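PDB 4TXG: chitinase, which probably binds chitin and hydrolyses its glycosidic bonds, as a member of glycoside hydrolase family 18. Local coordinates for residues M522-Y536 and Y609-F623. Residues are numbered along the deposited sequence; the frame is centred on the assembly and turned at random.
Sequences MWHAKNLEKGLAGSY and YDWKAQRNNGQGEYF. With CS (cesium ion), chain C.
Tyr622 lies flat between Lys526 and Trp611: Lys526 CB sits over one ring face, 3.6 Å from the centroid, and Trp611 CE3 covers the opposite face. Asn527 grips the same residue by its backbone, OD1 accepting from Tyr622 N (2.7 Å, 164°) in the carbonyl plane while ND2 donates to Tyr622 O. The second N-H of that amide reaches Tyr536 OH, so three bonds fix its rotation. With CG anti to the carbonyl carbon (chi1 -76°), Lys526 lays that atom over the centre of the Tyr609 ring, 3.9 Å from its centroid; Tyr609 OH is hydrogen-bonded to Glu582 OE1. Trp523 packs its CB against Tyr609 CB (3.5 Å) and receives the edge of Phe623 on its six-membered ring, planes 56° apart; its NE1 donates to Ala606 O. In the loop after the helix, Ser535 gives its N-H to Glu621 OE1 (2.9 Å) and its OG to Glu621 OE2 (2.5 Å), the latter oxygen also salt-bridged to Arg615 NE, which probably stabilises the carboxylate's negative charge. Helix 522-530, closed by a Schellman motif at Gly531, runs nearly antiparallel to strand 621-623 and packs on the two-stranded hairpin of strands 609-612 and 621-624, just ahead of helix 627-636.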
# COMPACT_ATOMS: atom_id res chain seq x y z
N MET A 522 -13.37 -14.67 4.17
CA MET A 522 -14.69 -14.34 3.63
C MET A 522 -15.57 -15.59 3.41
O MET A 522 -16.80 -15.48 3.43
CB MET A 522 -14.57 -13.52 2.34
CG MET A 522 -14.55 -12.00 2.59
SD MET A 522 -15.92 -11.44 3.65
CE MET A 522 -17.32 -12.01 2.69
N TRP A 523 -14.97 -16.77 3.23
CA TRP A 523 -15.83 -17.96 3.15
C TRP A 523 -16.58 -18.18 4.45
O TRP A 523 -17.74 -18.61 4.44
CB TRP A 523 -15.06 -19.24 2.78
CG TRP A 523 -13.60 -19.37 3.20
CD1 TRP A 523 -12.51 -18.88 2.52
CD2 TRP A 523 -13.07 -20.10 4.32
NE1 TRP A 523 -11.35 -19.24 3.16
CE2 TRP A 523 -11.66 -19.98 4.27
CE3 TRP A 523 -13.65 -20.82 5.37
CZ2 TRP A 523 -10.82 -20.55 5.23
CZ3 TRP A 523 -12.81 -21.40 6.32
CH2 TRP A 523 -11.41 -21.26 6.24
N HIS A 524 -15.94 -17.89 5.58
CA HIS A 524 -16.64 -18.09 6.84
C HIS A 524 -17.75 -17.05 6.99
O HIS A 524 -18.85 -17.38 7.44
CB HIS A 524 -15.68 -18.04 8.04
CG HIS A 524 -16.36 -18.32 9.34
ND1 HIS A 524 -17.05 -19.48 9.58
CD2 HIS A 524 -16.48 -17.56 10.46
CE1 HIS A 524 -17.56 -19.44 10.81
NE2 HIS A 524 -17.24 -18.28 11.35
N ALA A 525 -17.49 -15.80 6.59
CA ALA A 525 -18.52 -14.77 6.62
C ALA A 525 -19.71 -15.14 5.71
O ALA A 525 -20.85 -14.83 6.03
CB ALA A 525 -17.94 -13.42 6.21
N LYS A 526 -19.42 -15.79 4.59
CA LYS A 526 -20.49 -16.23 3.69
C LYS A 526 -21.31 -17.35 4.32
O LYS A 526 -22.53 -17.41 4.14
CB LYS A 526 -19.91 -16.66 2.33
CG LYS A 526 -19.50 -15.46 1.45
CD LYS A 526 -20.76 -14.79 0.92
CE LYS A 526 -20.59 -13.30 0.64
NZ LYS A 526 -21.92 -12.68 0.27
N ASN A 527 -20.67 -18.24 5.07
CA ASN A 527 -21.41 -19.26 5.81
C ASN A 527 -22.27 -18.65 6.92
O ASN A 527 -23.41 -19.06 7.11
CB ASN A 527 -20.46 -20.31 6.39
CG ASN A 527 -19.98 -21.30 5.33
OD1 ASN A 527 -20.70 -21.57 4.36
ND2 ASN A 527 -18.78 -21.84 5.52
N LEU A 528 -21.74 -17.67 7.64
CA LEU A 528 -22.53 -17.05 8.71
C LEU A 528 -23.79 -16.41 8.14
O LEU A 528 -24.87 -16.52 8.73
CB LEU A 528 -21.70 -16.00 9.47
CG LEU A 528 -20.57 -16.57 10.33
CD1 LEU A 528 -19.82 -15.45 11.04
CD2 LEU A 528 -21.12 -17.59 11.34
N GLU A 529 -23.64 -15.76 6.99
CA GLU A 529 -24.75 -15.14 6.27
C GLU A 529 -25.82 -16.19 5.93
O GLU A 529 -27.03 -15.93 5.99
CB GLU A 529 -24.24 -14.45 4.99
CG GLU A 529 -25.31 -13.71 4.19
CD GLU A 529 -24.82 -13.16 2.85
OE1 GLU A 529 -23.59 -13.13 2.61
OE2 GLU A 529 -25.67 -12.77 2.02
N LYS A 530 -25.35 -17.39 5.60
CA LYS A 530 -26.21 -18.50 5.22
C LYS A 530 -26.79 -19.25 6.41
O LYS A 530 -27.64 -20.12 6.24
CB LYS A 530 -25.44 -19.49 4.35
CG LYS A 530 -25.14 -19.00 2.96
CD LYS A 530 -26.27 -19.36 2.00
CE LYS A 530 -26.56 -20.85 2.06
NZ LYS A 530 -27.36 -21.32 0.89
N GLY A 531 -26.32 -18.93 7.61
CA GLY A 531 -26.75 -19.64 8.81
C GLY A 531 -26.04 -20.96 9.02
O GLY A 531 -26.59 -21.89 9.63
N LEU A 532 -24.82 -21.06 8.49
CA LEU A 532 -23.99 -22.26 8.61
C LEU A 532 -22.78 -21.96 9.50
O LEU A 532 -22.15 -20.91 9.36
CB LEU A 532 -23.52 -22.74 7.23
CG LEU A 532 -24.62 -23.08 6.22
CD1 LEU A 532 -24.03 -23.30 4.84
CD2 LEU A 532 -25.43 -24.30 6.67
N ALA A 533 -22.45 -22.88 10.39
CA ALA A 533 -21.38 -22.62 11.36
C ALA A 533 -20.00 -22.88 10.77
O ALA A 533 -19.02 -22.27 11.18
CB ALA A 533 -21.58 -23.47 12.61
N GLY A 534 -19.94 -23.81 9.82
CA GLY A 534 -18.68 -24.21 9.21
C GLY A 534 -18.12 -25.50 9.80
O GLY A 534 -17.83 -25.57 10.99
N SER A 535 -17.97 -26.52 8.96
CA SER A 535 -17.51 -27.83 9.43
C SER A 535 -16.03 -27.83 9.82
O SER A 535 -15.55 -28.78 10.45
CB SER A 535 -17.75 -28.89 8.35
OG SER A 535 -16.97 -28.61 7.20
N TYR A 536 -15.33 -26.77 9.44
CA TYR A 536 -13.90 -26.60 9.70
C TYR A 536 -13.56 -26.04 11.09
O TYR A 536 -12.39 -25.88 11.41
CB TYR A 536 -13.31 -25.67 8.63
CG TYR A 536 -14.24 -24.50 8.34
CD1 TYR A 536 -14.36 -23.45 9.25
CD2 TYR A 536 -15.04 -24.47 7.21
CE1 TYR A 536 -15.23 -22.40 9.03
CE2 TYR A 536 -15.91 -23.42 6.96
CZ TYR A 536 -16.01 -22.38 7.88
OH TYR A 536 -16.88 -21.34 7.65
N TYR A 609 -13.26 -17.30 -1.66
CA TYR A 609 -14.24 -18.35 -1.37
C TYR A 609 -14.91 -18.96 -2.60
O TYR A 609 -14.92 -18.36 -3.67
CB TYR A 609 -15.31 -17.80 -0.43
CG TYR A 609 -16.12 -16.64 -0.99
CD1 TYR A 609 -17.25 -16.86 -1.78
CD2 TYR A 609 -15.77 -15.32 -0.71
CE1 TYR A 609 -18.00 -15.81 -2.28
CE2 TYR A 609 -16.53 -14.26 -1.21
CZ TYR A 609 -17.64 -14.52 -1.99
OH TYR A 609 -18.39 -13.48 -2.50
N ASP A 610 -15.46 -20.16 -2.42
CA ASP A 610 -16.37 -20.80 -3.36
C ASP A 610 -17.37 -21.64 -2.60
O ASP A 610 -17.11 -22.08 -1.47
CB ASP A 610 -15.63 -21.70 -4.36
CG ASP A 610 -15.12 -20.96 -5.58
OD1 ASP A 610 -15.89 -20.16 -6.17
OD2 ASP A 610 -13.96 -21.18 -5.96
N TRP A 611 -18.53 -21.89 -3.21
CA TRP A 611 -19.47 -22.85 -2.66
C TRP A 611 -18.99 -24.26 -2.95
O TRP A 611 -18.71 -24.61 -4.09
CB TRP A 611 -20.87 -22.64 -3.25
CG TRP A 611 -21.90 -23.59 -2.69
CD1 TRP A 611 -22.43 -24.68 -3.31
CD2 TRP A 611 -22.51 -23.52 -1.40
NE1 TRP A 611 -23.34 -25.30 -2.49
CE2 TRP A 611 -23.40 -24.61 -1.31
CE3 TRP A 611 -22.38 -22.66 -0.30
CZ2 TRP A 611 -24.17 -24.85 -0.16
CZ3 TRP A 611 -23.14 -22.90 0.83
CH2 TRP A 611 -24.03 -23.98 0.89
N LYS A 612 -18.89 -25.07 -1.90
CA LYS A 612 -18.46 -26.45 -2.04
C LYS A 612 -19.58 -27.42 -1.69
O LYS A 612 -19.80 -27.72 -0.52
CB LYS A 612 -17.23 -26.72 -1.17
CG LYS A 612 -16.06 -25.80 -1.49
CD LYS A 612 -15.53 -26.08 -2.89
CE LYS A 612 -14.37 -25.18 -3.23
NZ LYS A 612 -13.88 -25.42 -4.62
N ALA A 613 -20.29 -27.90 -2.71
CA ALA A 613 -21.51 -28.68 -2.54
C ALA A 613 -21.31 -29.98 -1.77
O ALA A 613 -22.22 -30.43 -1.05
CB ALA A 613 -22.12 -28.98 -3.91
N GLN A 614 -20.14 -30.59 -1.90
CA GLN A 614 -19.85 -31.87 -1.26
C GLN A 614 -19.46 -31.74 0.21
O GLN A 614 -19.56 -32.71 0.97
CB GLN A 614 -18.74 -32.60 -2.01
CG GLN A 614 -19.14 -33.09 -3.38
CD GLN A 614 -18.08 -33.98 -3.99
OE1 GLN A 614 -16.89 -33.85 -3.69
NE2 GLN A 614 -18.51 -34.90 -4.85
N ARG A 615 -19.01 -30.56 0.63
CA ARG A 615 -18.63 -30.37 2.03
C ARG A 615 -19.84 -30.49 2.96
O ARG A 615 -20.99 -30.49 2.50
CB ARG A 615 -17.95 -29.01 2.23
CG ARG A 615 -16.55 -28.93 1.64
CD ARG A 615 -15.84 -27.64 2.04
NE ARG A 615 -15.58 -27.59 3.47
CZ ARG A 615 -14.47 -28.03 4.05
NH1 ARG A 615 -13.49 -28.55 3.32
NH2 ARG A 615 -14.34 -27.96 5.37
N ASN A 616 -19.57 -30.61 4.26
CA ASN A 616 -20.62 -30.66 5.27
C ASN A 616 -21.58 -31.81 5.02
O ASN A 616 -22.79 -31.62 4.93
CB ASN A 616 -21.37 -29.32 5.32
CG ASN A 616 -22.26 -29.19 6.55
OD1 ASN A 616 -22.05 -29.87 7.56
ND2 ASN A 616 -23.26 -28.32 6.46
N ASN A 617 -21.02 -33.01 4.86
CA ASN A 617 -21.79 -34.23 4.61
C ASN A 617 -22.70 -34.15 3.39
O ASN A 617 -23.78 -34.73 3.36
CB ASN A 617 -22.62 -34.59 5.85
CG ASN A 617 -21.76 -35.02 7.02
OD1 ASN A 617 -20.80 -35.77 6.86
ND2 ASN A 617 -22.11 -34.54 8.21
N GLY A 618 -22.26 -33.42 2.37
CA GLY A 618 -23.01 -33.30 1.13
C GLY A 618 -24.07 -32.22 1.16
O GLY A 618 -24.76 -31.99 0.16
N GLN A 619 -24.21 -31.55 2.30
CA GLN A 619 -25.16 -30.46 2.44
C GLN A 619 -24.60 -29.16 1.85
O GLN A 619 -25.34 -28.30 1.37
CB GLN A 619 -25.55 -30.25 3.90
CG GLN A 619 -26.28 -31.43 4.52
CD GLN A 619 -26.56 -31.24 5.99
OE1 GLN A 619 -25.74 -30.70 6.73
NE2 GLN A 619 -27.73 -31.69 6.43
N GLY A 620 -23.27 -29.04 1.89
CA GLY A 620 -22.61 -27.90 1.28
C GLY A 620 -22.30 -26.78 2.25
O GLY A 620 -22.99 -26.61 3.26
N GLU A 621 -21.26 -26.02 1.92
CA GLU A 621 -20.87 -24.81 2.66
C GLU A 621 -19.83 -24.07 1.83
O GLU A 621 -19.28 -24.62 0.88
CB GLU A 621 -20.30 -25.15 4.04
CG GLU A 621 -18.93 -25.82 3.99
CD GLU A 621 -18.45 -26.30 5.35
OE1 GLU A 621 -19.22 -26.20 6.33
OE2 GLU A 621 -17.30 -26.80 5.44
N TYR A 622 -19.57 -22.81 2.19
CA TYR A 622 -18.48 -22.08 1.56
C TYR A 622 -17.14 -22.49 2.16
O TYR A 622 -17.04 -22.85 3.33
CB TYR A 622 -18.66 -20.57 1.72
CG TYR A 622 -19.77 -19.98 0.88
CD1 TYR A 622 -19.54 -19.60 -0.44
CD2 TYR A 622 -21.04 -19.78 1.42
CE1 TYR A 622 -20.55 -19.05 -1.21
CE2 TYR A 622 -22.06 -19.22 0.66
CZ TYR A 622 -21.81 -18.86 -0.65
OH TYR A 622 -22.81 -18.32 -1.42
N PHE A 623 -16.10 -22.42 1.34
CA PHE A 623 -14.77 -22.75 1.80
C PHE A 623 -13.81 -22.04 0.87
O PHE A 623 -14.23 -21.20 0.06
CB PHE A 623 -14.55 -24.27 1.81
CG PHE A 623 -13.35 -24.72 2.63
CD1 PHE A 623 -13.26 -24.41 3.98
CD2 PHE A 623 -12.34 -25.46 2.05
CE1 PHE A 623 -12.17 -24.82 4.73
CE2 PHE A 623 -11.25 -25.89 2.79
CZ PHE A 623 -11.17 -25.56 4.14
CS CS C . -29.32 -14.36 7.26
O HOH W 1 -21.50 -25.70 7.88
O HOH W 2 -17.10 -30.74 5.21